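Local coordinates for protein Exo-arabinanase (Penicillium chrysogenum, PDB 3A72) that hydrolyses alpha-1,5-linked L-arabinan as an exo-acting glycosyl hydrolase and here holds arabinobiose in its sugar-binding pocket, at residues E194-P199 with E246-A251; V271-G276 with L318-E323; I306-E311 with S347-K352. All blocks are in the same frame, centred on the assembly; numbering follows the deposited sequence.

In the fold
All three contacts join neighbouring sheets of a six-bladed, sialidase-like beta-propeller. Interaction 1 sets the edge strand 193-196 of one blade against a loop of the next. Interactions 2 and 3 both bridge the blade that runs from strand 269-273 to strand 304-306 to the closing blade, which the N-terminal strand 6-10 completes. These two lie side by side, their centres about 12 Å apart, and touch where T273 CG2 meets L351 CD1 at 3.8 Å. Interaction 1 lies far off, its centre about 27 Å from that of interaction 2 and 33 Å from that of interaction 3. The side chain of V196, in interaction 1, is about 11 Å from a bound arabinofuranose.

Interaction 1. Residues E194-P199 with E246-A251; sequences EDVTYP and ENIASA
D195 and A249 bring their backbones together with CA atoms 4.5 Å apart, where the end of strand 193-196 meets an irregular segment. A249 CA approaches D195 O to 3.1 Å, a CA-H...O contact with 130° at the hydrogen. I248 opens a type I beta turn that A251 closes, its N bonding to I248 O. D195 and V196 both pair with M178, a classic beta bulge at the edge of this blade of the six-bladed propeller; the turn belongs to the loop between strands 237-242 and 254-255 of the next blade. Water 1 links strand and turn, donating to D195 OD1 at 2.7 Å and accepting from I248 N at 2.8 Å. With CG beside its own backbone N (chi1 -73°), the D195 side chain crosses I248 obliquely, D195 CG lying 3.8 Å from I248 CB. Y220 of strand 218-225 packs against both residues. The I248 branch CG2 runs on to V196 CG2 at 4.1 Å, while A249 CB lies 3.4 Å from D195 O, with E194 O a little farther off. Within the loop, S250 OG donates to N247 OD1 at 2.9 Å from above the amide plane, 44° out of it. E246 OE2 forms a salt bridge with K160.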
ATOM      1  N   GLU A 194      -7.066  15.145   9.511  1.00  6.02           N
ATOM      2  CA  GLU A 194      -7.979  14.682   8.466  1.00  6.25           C
ATOM      3  C   GLU A 194      -7.512  15.127   7.096  1.00  6.47           C
ATOM      4  O   GLU A 194      -7.272  16.311   6.865  1.00 10.64           O
ATOM      5  CB  GLU A 194      -9.387  15.219   8.731  1.00  9.03           C
ATOM      6  CG  GLU A 194      -9.937  14.799  10.066  1.00 10.78           C
ATOM      7  CD  GLU A 194     -10.376  13.380  10.081  1.00 11.85           C
ATOM      8  OE1 GLU A 194     -10.631  12.682   9.090  1.00 11.84           O
ATOM      9  OE2 GLU A 194     -10.624  12.916  11.232  1.00 26.22           O
ATOM     10  N   ASP A 195      -7.354  14.209   6.194  1.00  5.45           N
ATOM     11  CA  ASP A 195      -6.909  14.495   4.832  1.00  5.59           C
ATOM     12  C   ASP A 195      -8.065  14.489   3.826  1.00  6.27           C
ATOM     13  O   ASP A 195      -8.163  15.402   3.009  1.00  8.12           O
ATOM     14  CB  ASP A 195      -5.833  13.475   4.445  1.00  5.98           C
ATOM     15  CG  ASP A 195      -4.531  13.715   5.118  1.00  5.94           C
ATOM     16  OD1 ASP A 195      -4.221  14.880   5.485  1.00  7.08           O
ATOM     17  OD2 ASP A 195      -3.753  12.713   5.263  1.00  6.49           O
ATOM     18  N   VAL A 196      -8.873  13.427   3.864  1.00  5.26           N
ATOM     19  CA  VAL A 196      -9.948  13.282   2.910  1.00  5.36           C
ATOM     20  C   VAL A 196     -11.238  12.972   3.691  1.00  5.28           C
ATOM     21  O   VAL A 196     -11.345  11.904   4.323  1.00  5.52           O
ATOM     22  CB  VAL A 196      -9.675  12.222   1.842  1.00  5.29           C
ATOM     23  CG1 VAL A 196     -10.893  12.084   0.930  1.00  6.03           C
ATOM     24  CG2 VAL A 196      -8.427  12.557   1.048  1.00  5.97           C
ATOM     25  N   THR A 197     -12.170  13.912   3.658  1.00  5.62           N
ATOM     26  CA  THR A 197     -13.497  13.779   4.222  1.00  5.99           C
ATOM     27  C   THR A 197     -14.510  14.268   3.208  1.00  6.24           C
ATOM     28  O   THR A 197     -14.209  15.177   2.418  1.00  7.30           O
ATOM     29  CB  THR A 197     -13.676  14.556   5.534  1.00  7.91           C
ATOM     30  OG1 THR A 197     -13.722  15.926   5.262  1.00 14.42           O
ATOM     31  CG2 THR A 197     -12.535  14.314   6.527  1.00  7.75           C
ATOM     32  N   TYR A 198     -15.702  13.697   3.271  1.00  6.46           N
ATOM     33  CA  TYR A 198     -16.828  14.104   2.376  1.00  6.73           C
ATOM     34  C   TYR A 198     -18.081  14.302   3.207  1.00  7.51           C
ATOM     35  O   TYR A 198     -18.292  13.649   4.236  1.00  8.62           O
ATOM     36  CB  TYR A 198     -17.046  13.033   1.264  1.00  7.04           C
ATOM     37  CG  TYR A 198     -15.945  13.056   0.248  1.00  6.57           C
ATOM     38  CD1 TYR A 198     -15.881  14.086  -0.689  1.00  8.24           C
ATOM     39  CD2 TYR A 198     -14.931  12.116   0.188  1.00  6.76           C
ATOM     40  CE1 TYR A 198     -14.870  14.164  -1.617  1.00  6.96           C
ATOM     41  CE2 TYR A 198     -13.931  12.184  -0.730  1.00  5.89           C
ATOM     42  CZ  TYR A 198     -13.911  13.193  -1.649  1.00  6.03           C
ATOM     43  OH  TYR A 198     -12.877  13.235  -2.555  1.00  6.58           O
ATOM     44  N   PRO A 199     -18.957  15.195   2.723  1.00  7.95           N
ATOM     45  CA  PRO A 199     -20.147  15.547   3.502  1.00  9.60           C
ATOM     46  C   PRO A 199     -21.315  14.630   3.393  1.00  9.16           C
ATOM     47  O   PRO A 199     -22.334  14.917   4.000  1.00 15.01           O
ATOM     48  CB  PRO A 199     -20.486  16.932   2.920  1.00 10.52           C
ATOM     49  CG  PRO A 199     -20.016  16.848   1.491  1.00 11.16           C
ATOM     50  CD  PRO A 199     -18.746  16.080   1.566  1.00  9.14           C
ATOM     51  N   GLU A 246       1.834  16.893   3.915  1.00  6.13           N
ATOM     52  CA  GLU A 246       1.001  16.961   5.114  1.00  6.48           C
ATOM     53  C   GLU A 246      -0.310  17.770   4.891  1.00  6.34           C
ATOM     54  O   GLU A 246      -1.087  17.849   5.859  1.00  7.12           O
ATOM     55  CB  GLU A 246       1.784  17.556   6.281  1.00  7.07           C
ATOM     56  CG  GLU A 246       2.885  16.631   6.769  1.00  8.05           C
ATOM     57  CD  GLU A 246       3.682  17.171   7.933  1.00  8.54           C
ATOM     58  OE1 GLU A 246       3.058  17.680   8.900  1.00  9.29           O
ATOM     59  OE2 GLU A 246       4.908  17.018   7.921  1.00 12.25           O
ATOM     60  N   ASN A 247      -0.494  18.328   3.712  1.00  6.46           N
ATOM     61  CA  ASN A 247      -1.685  19.105   3.451  1.00  6.65           C
ATOM     62  C   ASN A 247      -2.367  18.550   2.222  1.00  6.34           C
ATOM     63  O   ASN A 247      -2.031  18.898   1.055  1.00  6.93           O
ATOM     64  CB  ASN A 247      -1.346  20.603   3.282  1.00  8.25           C
ATOM     65  CG  ASN A 247      -2.605  21.437   3.080  1.00 10.86           C
ATOM     66  OD1 ASN A 247      -3.735  20.927   3.026  1.00 12.21           O
ATOM     67  ND2 ASN A 247      -2.413  22.748   3.008  1.00 17.07           N
ATOM     68  N   ILE A 248      -3.307  17.670   2.484  1.00  6.49           N
ATOM     69  CA  ILE A 248      -4.104  16.990   1.445  1.00  6.26           C
ATOM     70  C   ILE A 248      -5.543  17.544   1.396  1.00  6.49           C
ATOM     71  O   ILE A 248      -6.165  17.595   0.318  1.00  7.36           O
ATOM     72  CB  ILE A 248      -4.119  15.463   1.720  1.00  5.85           C
ATOM     73  CG1 ILE A 248      -2.682  14.906   1.829  1.00  7.56           C
ATOM     74  CG2 ILE A 248      -4.948  14.700   0.729  1.00  6.30           C
ATOM     75  CD1 ILE A 248      -1.829  15.072   0.558  1.00  8.75           C
ATOM     76  N   ALA A 249      -6.071  17.986   2.545  1.00  6.41           N
ATOM     77  CA  ALA A 249      -7.470  18.365   2.637  1.00  7.34           C
ATOM     78  C   ALA A 249      -7.805  19.564   1.771  1.00  7.81           C
ATOM     79  O   ALA A 249      -8.967  19.751   1.362  1.00 10.15           O
ATOM     80  CB  ALA A 249      -7.831  18.623   4.083  1.00  9.03           C
ATOM     81  N   SER A 250      -6.853  20.443   1.499  1.00  7.44           N
ATOM     82  CA  SER A 250      -7.112  21.640   0.720  1.00  8.44           C
ATOM     83  C   SER A 250      -7.087  21.376  -0.781  1.00  7.66           C
ATOM     84  O   SER A 250      -7.408  22.253  -1.542  1.00 10.29           O
ATOM     85  CB  SER A 250      -6.127  22.725   1.094  1.00 10.11           C
ATOM     86  OG  SER A 250      -4.808  22.390   0.724  1.00 15.37           O
ATOM     87  N   ALA A 251      -6.695  20.181  -1.224  1.00  6.99           N
ATOM     88  CA  ALA A 251      -6.614  19.846  -2.631  1.00  7.02           C
ATOM     89  C   ALA A 251      -7.923  19.235  -3.075  1.00  6.49           C
ATOM     90  O   ALA A 251      -8.371  18.236  -2.485  1.00  8.16           O
ATOM     91  CB  ALA A 251      -5.448  18.889  -2.862  1.00  8.13           C
TER
HETATM   92  O   HOH W   1      -4.583  17.459   4.987  1.00  6.39           O

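Interaction 2. Residues V271-G276 with L318-E323; sequences VWTPYG and LRVLSE
V271 faces L318 and V320 across the seam between two propeller blades. Strands 269-273 and 317-320 are each an edge strand of a four-stranded antiparallel sheet, and the second sheet, completed by strand 6-10, closes the six-bladed ring. The short segments 271-273 and 318-320 run in roughly the same direction, 25° apart, with axes approaching to 6.6 Å, and side chains rather than backbone bonds join them. The two methyls of V271 divide the work: CG1 lies 3.4 Å from L318 O and also packs on L318 CB, whereas CG2 meets V320 CG2 at 3.7 Å.

V320 answers with both methyls. Its CG1 is anti to the backbone N (chi1 175°) and reaches T273 CB at 3.8 Å, while CG2, beside the backbone N, packs on V271 and comes 3.5 Å from W272 O. T273 and V320 cross at about a right angle.

Farther out, backbone pairing fixes both strands within their own sheets, V271 with I283 and T273 with T281 on one side, R319 with V330 on the other. L329 of strand 328-333 packs on both V271 and V320, and I283 on both V271 and L318. R319 leaves the backbone on the side away from V271; its NE bonds to N28 OD1 and its NH1 forms a salt bridge with E29, both of strand 23-30. On the far side of strand 269-273, W272 sends NE1 to N279 O, and P274 N sits over one face of its indole, toward the rim. The strand then ends in an ST turn: T273 OG1, which also bonds to G326 O, accepts from Y275 N at 3.0 Å with an N-H...O angle of 163°.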
ATOM      1  N   VAL A 271       2.967   4.676  -8.590  1.00  4.34           N
ATOM      2  CA  VAL A 271       4.416   4.847  -8.599  1.00  4.24           C
ATOM      3  C   VAL A 271       4.773   5.825  -9.739  1.00  4.26           C
ATOM      4  O   VAL A 271       3.937   6.129 -10.576  1.00  4.63           O
ATOM      5  CB  VAL A 271       5.159   3.500  -8.775  1.00  4.47           C
ATOM      6  CG1 VAL A 271       4.929   2.625  -7.576  1.00  5.22           C
ATOM      7  CG2 VAL A 271       4.782   2.817 -10.079  1.00  5.02           C
ATOM      8  N   TRP A 272       6.016   6.245  -9.741  1.00  4.74           N
ATOM      9  CA  TRP A 272       6.550   7.120 -10.777  1.00  4.70           C
ATOM     10  C   TRP A 272       7.927   6.609 -11.214  1.00  4.54           C
ATOM     11  O   TRP A 272       8.737   6.252 -10.393  1.00  5.54           O
ATOM     12  CB  TRP A 272       6.608   8.583 -10.287  1.00  5.43           C
ATOM     13  CG  TRP A 272       7.245   9.490 -11.311  1.00  5.41           C
ATOM     14  CD1 TRP A 272       6.646  10.138 -12.315  1.00  5.77           C
ATOM     15  CD2 TRP A 272       8.638   9.818 -11.411  1.00  5.46           C
ATOM     16  NE1 TRP A 272       7.545  10.861 -13.062  1.00  6.17           N
ATOM     17  CE2 TRP A 272       8.794  10.677 -12.514  1.00  6.03           C
ATOM     18  CE3 TRP A 272       9.768   9.471 -10.664  1.00  6.41           C
ATOM     19  CZ2 TRP A 272      10.013  11.196 -12.909  1.00  6.44           C
ATOM     20  CZ3 TRP A 272      11.005   9.977 -11.043  1.00  7.15           C
ATOM     21  CH2 TRP A 272      11.104  10.825 -12.135  1.00  7.12           C
ATOM     22  N   THR A 273       8.138   6.640 -12.550  1.00  5.14           N
ATOM     23  CA  THR A 273       9.460   6.334 -13.125  1.00  5.35           C
ATOM     24  C   THR A 273       9.942   7.535 -13.931  1.00  5.15           C
ATOM     25  O   THR A 273       9.145   8.183 -14.593  1.00  5.51           O
ATOM     26  CB  THR A 273       9.388   5.114 -14.055  1.00  5.39           C
ATOM     27  OG1 THR A 273      10.684   4.950 -14.659  1.00  6.85           O
ATOM     28  CG2 THR A 273       8.345   5.236 -15.126  1.00  6.13           C
ATOM     29  N   PRO A 274      11.270   7.754 -13.993  1.00  5.96           N
ATOM     30  CA  PRO A 274      11.777   8.693 -14.981  1.00  6.23           C
ATOM     31  C   PRO A 274      11.565   8.306 -16.421  1.00  6.28           C
ATOM     32  O   PRO A 274      11.672   9.164 -17.297  1.00  7.14           O
ATOM     33  CB  PRO A 274      13.328   8.693 -14.668  1.00  8.80           C
ATOM     34  CG  PRO A 274      13.451   8.130 -13.291  1.00  8.76           C
ATOM     35  CD  PRO A 274      12.335   7.191 -13.122  1.00  6.86           C
ATOM     36  N   TYR A 275      11.356   7.011 -16.692  1.00  6.11           N
ATOM     37  CA  TYR A 275      11.181   6.565 -18.069  1.00  6.53           C
ATOM     38  C   TYR A 275       9.881   7.102 -18.659  1.00  6.37           C
ATOM     39  O   TYR A 275       8.900   7.355 -17.956  1.00  7.11           O
ATOM     40  CB  TYR A 275      11.196   5.003 -18.129  1.00  6.75           C
ATOM     41  CG  TYR A 275      12.590   4.462 -18.249  1.00  6.76           C
ATOM     42  CD1 TYR A 275      13.476   4.583 -17.170  1.00  7.86           C
ATOM     43  CD2 TYR A 275      13.067   3.903 -19.381  1.00  9.35           C
ATOM     44  CE1 TYR A 275      14.755   4.156 -17.231  1.00  9.43           C
ATOM     45  CE2 TYR A 275      14.411   3.424 -19.497  1.00 10.44           C
ATOM     46  CZ  TYR A 275      15.216   3.567 -18.361  1.00  9.50           C
ATOM     47  OH  TYR A 275      16.530   3.073 -18.517  1.00 13.29           O
ATOM     48  N   GLY A 276       9.919   7.191 -19.995  1.00  8.24           N
ATOM     49  CA  GLY A 276       8.762   7.475 -20.791  1.00  8.49           C
ATOM     50  C   GLY A 276       8.576   8.832 -21.352  1.00  9.32           C
ATOM     51  O   GLY A 276       7.702   9.036 -22.205  1.00 12.60           O
ATOM     52  N   LEU A 318       2.773  -2.049  -6.892  1.00  4.26           N
ATOM     53  CA  LEU A 318       3.705  -1.672  -7.941  1.00  4.26           C
ATOM     54  C   LEU A 318       4.995  -1.156  -7.306  1.00  4.53           C
ATOM     55  O   LEU A 318       4.976  -0.498  -6.255  1.00  5.11           O
ATOM     56  CB  LEU A 318       3.136  -0.544  -8.800  1.00  4.52           C
ATOM     57  CG  LEU A 318       1.790  -0.796  -9.468  1.00  4.65           C
ATOM     58  CD1 LEU A 318       1.355   0.424 -10.256  1.00  5.87           C
ATOM     59  CD2 LEU A 318       1.860  -2.031 -10.351  1.00  6.27           C
ATOM     60  N   ARG A 319       6.115  -1.339  -7.999  1.00  4.74           N
ATOM     61  CA  ARG A 319       7.376  -0.733  -7.580  1.00  4.53           C
ATOM     62  C   ARG A 319       8.253  -0.503  -8.818  1.00  4.24           C
ATOM     63  O   ARG A 319       8.518  -1.418  -9.577  1.00  5.10           O
ATOM     64  CB  ARG A 319       8.104  -1.546  -6.558  1.00  5.15           C
ATOM     65  CG  ARG A 319       9.359  -0.862  -6.064  1.00  6.19           C
ATOM     66  CD  ARG A 319       9.931  -1.458  -4.792  1.00  6.35           C
ATOM     67  NE  ARG A 319       9.014  -1.246  -3.677  1.00  5.52           N
ATOM     68  CZ  ARG A 319       8.845  -0.075  -3.035  1.00  6.18           C
ATOM     69  NH1 ARG A 319       9.547   0.978  -3.349  1.00  8.07           N
ATOM     70  NH2 ARG A 319       7.954  -0.024  -2.086  1.00  6.97           N
ATOM     71  N   VAL A 320       8.729   0.727  -8.958  1.00  4.73           N
ATOM     72  CA  VAL A 320       9.733   1.047  -9.966  1.00  4.60           C
ATOM     73  C   VAL A 320      11.092   0.709  -9.345  1.00  4.92           C
ATOM     74  O   VAL A 320      11.507   1.362  -8.349  1.00  5.77           O
ATOM     75  CB  VAL A 320       9.663   2.508 -10.389  1.00  5.27           C
ATOM     76  CG1 VAL A 320      10.813   2.844 -11.353  1.00  6.24           C
ATOM     77  CG2 VAL A 320       8.307   2.804 -11.056  1.00  5.73           C
ATOM     78  N   LEU A 321      11.754  -0.297  -9.867  1.00  5.36           N
ATOM     79  CA  LEU A 321      13.076  -0.630  -9.357  1.00  5.27           C
ATOM     80  C   LEU A 321      14.073   0.438  -9.748  1.00  5.41           C
ATOM     81  O   LEU A 321      13.914   1.148 -10.736  1.00  6.03           O
ATOM     82  CB  LEU A 321      13.497  -1.996  -9.897  1.00  6.29           C
ATOM     83  CG  LEU A 321      12.561  -3.157  -9.534  1.00  6.68           C
ATOM     84  CD1 LEU A 321      13.184  -4.442 -10.060  1.00  8.74           C
ATOM     85  CD2 LEU A 321      12.258  -3.234  -8.068  1.00  9.22           C
ATOM     86  N   SER A 322      15.135   0.581  -8.947  1.00  4.83           N
ATOM     87  CA  SER A 322      16.103   1.633  -9.171  1.00  5.30           C
ATOM     88  C   SER A 322      17.005   1.393 -10.379  1.00  5.12           C
ATOM     89  O   SER A 322      17.530   2.360 -10.974  1.00  5.92           O
ATOM     90  CB  SER A 322      16.955   1.806  -7.931  1.00  6.03           C
ATOM     91  OG  SER A 322      17.600   0.635  -7.564  1.00  6.68           O
ATOM     92  N   GLU A 323      17.180   0.158 -10.740  1.00  4.72           N
ATOM     93  CA  GLU A 323      18.185  -0.218 -11.734  1.00  4.96           C
ATOM     94  C   GLU A 323      17.980   0.510 -13.037  1.00  5.04           C
ATOM     95  O   GLU A 323      16.863   0.727 -13.508  1.00  5.44           O
ATOM     96  CB  GLU A 323      18.227  -1.699 -11.961  1.00  5.51           C
ATOM     97  CG  GLU A 323      18.890  -2.486 -10.845  1.00  5.79           C
ATOM     98  CD  GLU A 323      18.129  -2.716  -9.611  1.00  5.74           C
ATOM     99  OE1 GLU A 323      16.930  -2.420  -9.509  1.00  5.98           O
ATOM    100  OE2 GLU A 323      18.837  -3.173  -8.603  1.00  7.93           O
TER

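Interaction 3. Residues I306-E311 with S347-K352; sequences IPCPEE and SVMDLK
S347 OG donates to E310 OE1 at 2.8 Å, on the anti lone pair of that oxygen, and is itself bonded to N8 N. It thus ties the segment 306-311, which crosses from one propeller blade to the next, to the closing blade of the ring. In that blade strand 344-350 pairs with the N-terminal strand 6-10, the closure by both chain ends often called molecular velcro. E310 reaches the serine by a bend at chi2 (68°), and its second oxygen, OE2, bonds to S345 OG; the carboxylate is therefore held at both oxygens by serines of one strand.

Two residues along the strand from S347, M349 crosses P309 obliquely. Its CE packs on P309 CD at 3.8 Å and comes 3.5 Å from P307 O, a position set by the turn at chi3 (73°). M349 SD meets C308 SG at 4.0 Å, and L292 of the preceding blade touches both residues. The cysteine sulfur also takes a long, weak bond from E310 N. Where the strand gives way to helix 351-354, D350 is the N-cap: its OD1, in a salt bridge with R327 as well, accepts from K352 N at 3.0 Å, met from above the carboxylate plane.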
ATOM      1  N   ILE A 306      -2.725   0.274 -20.546  1.00  5.37           N
ATOM      2  CA  ILE A 306      -1.757  -0.585 -21.218  1.00  5.51           C
ATOM      3  C   ILE A 306      -1.891  -1.991 -20.716  1.00  5.16           C
ATOM      4  O   ILE A 306      -2.334  -2.239 -19.561  1.00  5.50           O
ATOM      5  CB  ILE A 306      -0.294  -0.086 -21.011  1.00  5.77           C
ATOM      6  CG1 ILE A 306       0.210  -0.203 -19.590  1.00  5.80           C
ATOM      7  CG2 ILE A 306      -0.115   1.315 -21.570  1.00  7.37           C
ATOM      8  CD1 ILE A 306       1.687   0.037 -19.412  1.00  7.69           C
ATOM      9  N   PRO A 307      -1.481  -2.996 -21.498  1.00  5.85           N
ATOM     10  CA  PRO A 307      -1.524  -4.367 -21.032  1.00  6.13           C
ATOM     11  C   PRO A 307      -0.576  -4.610 -19.882  1.00  5.77           C
ATOM     12  O   PRO A 307       0.408  -3.902 -19.663  1.00  6.34           O
ATOM     13  CB  PRO A 307      -1.085  -5.195 -22.266  1.00  8.80           C
ATOM     14  CG  PRO A 307      -1.271  -4.292 -23.429  1.00 12.46           C
ATOM     15  CD  PRO A 307      -1.056  -2.905 -22.934  1.00  6.97           C
ATOM     16  N   CYS A 308      -0.834  -5.679 -19.147  1.00  6.23           N
ATOM     17  CA  CYS A 308       0.035  -6.105 -18.050  1.00  6.03           C
ATOM     18  C   CYS A 308      -0.045  -7.624 -17.945  1.00  6.24           C
ATOM     19  O   CYS A 308      -1.115  -8.182 -17.961  1.00  8.20           O
ATOM     20  CB  CYS A 308      -0.427  -5.422 -16.779  1.00  5.80           C
ATOM     21  SG  CYS A 308       0.484  -5.925 -15.284  1.00  6.24           S
ATOM     22  N   PRO A 309       1.117  -8.307 -17.808  1.00  7.70           N
ATOM     23  CA  PRO A 309       1.093  -9.772 -17.747  1.00  9.41           C
ATOM     24  C   PRO A 309       0.771 -10.337 -16.387  1.00  7.25           C
ATOM     25  O   PRO A 309       0.580 -11.564 -16.274  1.00 10.48           O
ATOM     26  CB  PRO A 309       2.520 -10.157 -18.096  1.00 15.25           C
ATOM     27  CG  PRO A 309       3.340  -9.004 -17.633  1.00 14.56           C
ATOM     28  CD  PRO A 309       2.501  -7.766 -17.885  1.00  9.39           C
ATOM     29  N   GLU A 310       0.702  -9.534 -15.323  1.00  6.34           N
ATOM     30  CA  GLU A 310       0.341  -9.976 -13.989  1.00  5.80           C
ATOM     31  C   GLU A 310      -1.171  -9.945 -13.815  1.00  5.61           C
ATOM     32  O   GLU A 310      -1.820  -9.006 -14.255  1.00  6.23           O
ATOM     33  CB  GLU A 310       0.985  -9.082 -12.966  1.00  6.29           C
ATOM     34  CG  GLU A 310       0.726  -9.455 -11.530  1.00  5.69           C
ATOM     35  CD  GLU A 310       1.371 -10.736 -11.089  1.00  5.84           C
ATOM     36  OE1 GLU A 310       2.277 -11.297 -11.691  1.00  6.53           O
ATOM     37  OE2 GLU A 310       0.872 -11.173  -9.982  1.00  6.92           O
ATOM     38  N   GLU A 311      -1.702 -10.969 -13.178  1.00  6.08           N
ATOM     39  CA  GLU A 311      -3.139 -11.009 -12.913  1.00  5.86           C
ATOM     40  C   GLU A 311      -3.588  -9.828 -12.089  1.00  5.48           C
ATOM     41  O   GLU A 311      -2.821  -9.213 -11.344  1.00  6.20           O
ATOM     42  CB  GLU A 311      -3.458 -12.303 -12.173  1.00  6.56           C
ATOM     43  CG  GLU A 311      -2.870 -12.407 -10.780  1.00  8.95           C
ATOM     44  CD  GLU A 311      -3.152 -13.755 -10.086  1.00 12.64           C
ATOM     45  OE1 GLU A 311      -3.345 -14.791 -10.790  1.00 20.84           O
ATOM     46  OE2 GLU A 311      -3.153 -13.780  -8.840  1.00 16.24           O
ATOM     47  N   SER A 347       5.381 -10.085 -11.461  1.00  5.44           N
ATOM     48  CA  SER A 347       5.907  -9.893 -12.811  1.00  5.16           C
ATOM     49  C   SER A 347       6.811  -8.656 -12.803  1.00  5.04           C
ATOM     50  O   SER A 347       6.648  -7.775 -11.971  1.00  5.87           O
ATOM     51  CB  SER A 347       4.785  -9.731 -13.811  1.00  5.75           C
ATOM     52  OG  SER A 347       3.924 -10.859 -13.852  1.00  6.28           O
ATOM     53  N   VAL A 348       7.739  -8.629 -13.767  1.00  5.04           N
ATOM     54  CA  VAL A 348       8.602  -7.477 -13.983  1.00  5.11           C
ATOM     55  C   VAL A 348       8.450  -7.083 -15.428  1.00  5.35           C
ATOM     56  O   VAL A 348       8.584  -7.920 -16.326  1.00  6.48           O
ATOM     57  CB  VAL A 348      10.070  -7.795 -13.627  1.00  5.70           C
ATOM     58  CG1 VAL A 348      10.956  -6.580 -13.906  1.00  6.35           C
ATOM     59  CG2 VAL A 348      10.196  -8.186 -12.167  1.00  6.22           C
ATOM     60  N   MET A 349       8.165  -5.812 -15.673  1.00  5.38           N
ATOM     61  CA  MET A 349       8.009  -5.256 -16.980  1.00  5.36           C
ATOM     62  C   MET A 349       9.130  -4.315 -17.305  1.00  5.07           C
ATOM     63  O   MET A 349       9.615  -3.566 -16.472  1.00  6.15           O
ATOM     64  CB  MET A 349       6.643  -4.474 -17.056  1.00  5.46           C
ATOM     65  CG  MET A 349       5.445  -5.324 -16.672  1.00  6.30           C
ATOM     66  SD  MET A 349       3.920  -4.391 -16.624  1.00  6.91           S
ATOM     67  CE  MET A 349       3.607  -4.128 -18.363  1.00  9.17           C
ATOM     68  N   ASP A 350       9.548  -4.328 -18.596  1.00  5.76           N
ATOM     69  CA  ASP A 350      10.619  -3.465 -19.107  1.00  6.07           C
ATOM     70  C   ASP A 350      10.005  -2.190 -19.614  1.00  6.16           C
ATOM     71  O   ASP A 350       9.421  -2.168 -20.708  1.00  7.51           O
ATOM     72  CB  ASP A 350      11.408  -4.185 -20.189  1.00  7.54           C
ATOM     73  CG  ASP A 350      12.571  -3.365 -20.704  1.00  9.23           C
ATOM     74  OD1 ASP A 350      12.750  -2.204 -20.287  1.00  7.95           O
ATOM     75  OD2 ASP A 350      13.388  -3.946 -21.511  1.00 12.79           O
ATOM     76  N   LEU A 351      10.094  -1.120 -18.830  1.00  6.31           N
ATOM     77  CA  LEU A 351       9.483   0.172 -19.157  1.00  6.83           C
ATOM     78  C   LEU A 351      10.127   0.819 -20.375  1.00  7.54           C
ATOM     79  O   LEU A 351       9.479   1.691 -21.009  1.00  9.19           O
ATOM     80  CB  LEU A 351       9.494   1.101 -17.956  1.00  6.32           C
ATOM     81  CG  LEU A 351       8.731   0.538 -16.724  1.00  6.59           C
ATOM     82  CD1 LEU A 351       8.951   1.484 -15.524  1.00  8.00           C
ATOM     83  CD2 LEU A 351       7.288   0.283 -17.025  1.00  7.93           C
ATOM     84  N   LYS A 352      11.343   0.426 -20.731  1.00  7.50           N
ATOM     85  CA  LYS A 352      11.953   0.904 -21.978  1.00  8.83           C
ATOM     86  C   LYS A 352      11.080   0.482 -23.162  1.00  9.24           C
ATOM     87  O   LYS A 352      10.995   1.239 -24.168  1.00 11.61           O
ATOM     88  CB  LYS A 352      13.387   0.417 -22.120  1.00 10.94           C
ATOM     89  CG  LYS A 352      14.145   1.049 -23.301  1.00 14.78           C
ATOM     90  CD  LYS A 352      15.620   0.607 -23.262  1.00 19.42           C
ATOM     91  CE  LYS A 352      16.461   1.044 -24.466  1.00 35.13           C
ATOM     92  NZ  LYS A 352      17.928   1.126 -24.111  1.00 49.03           N
TER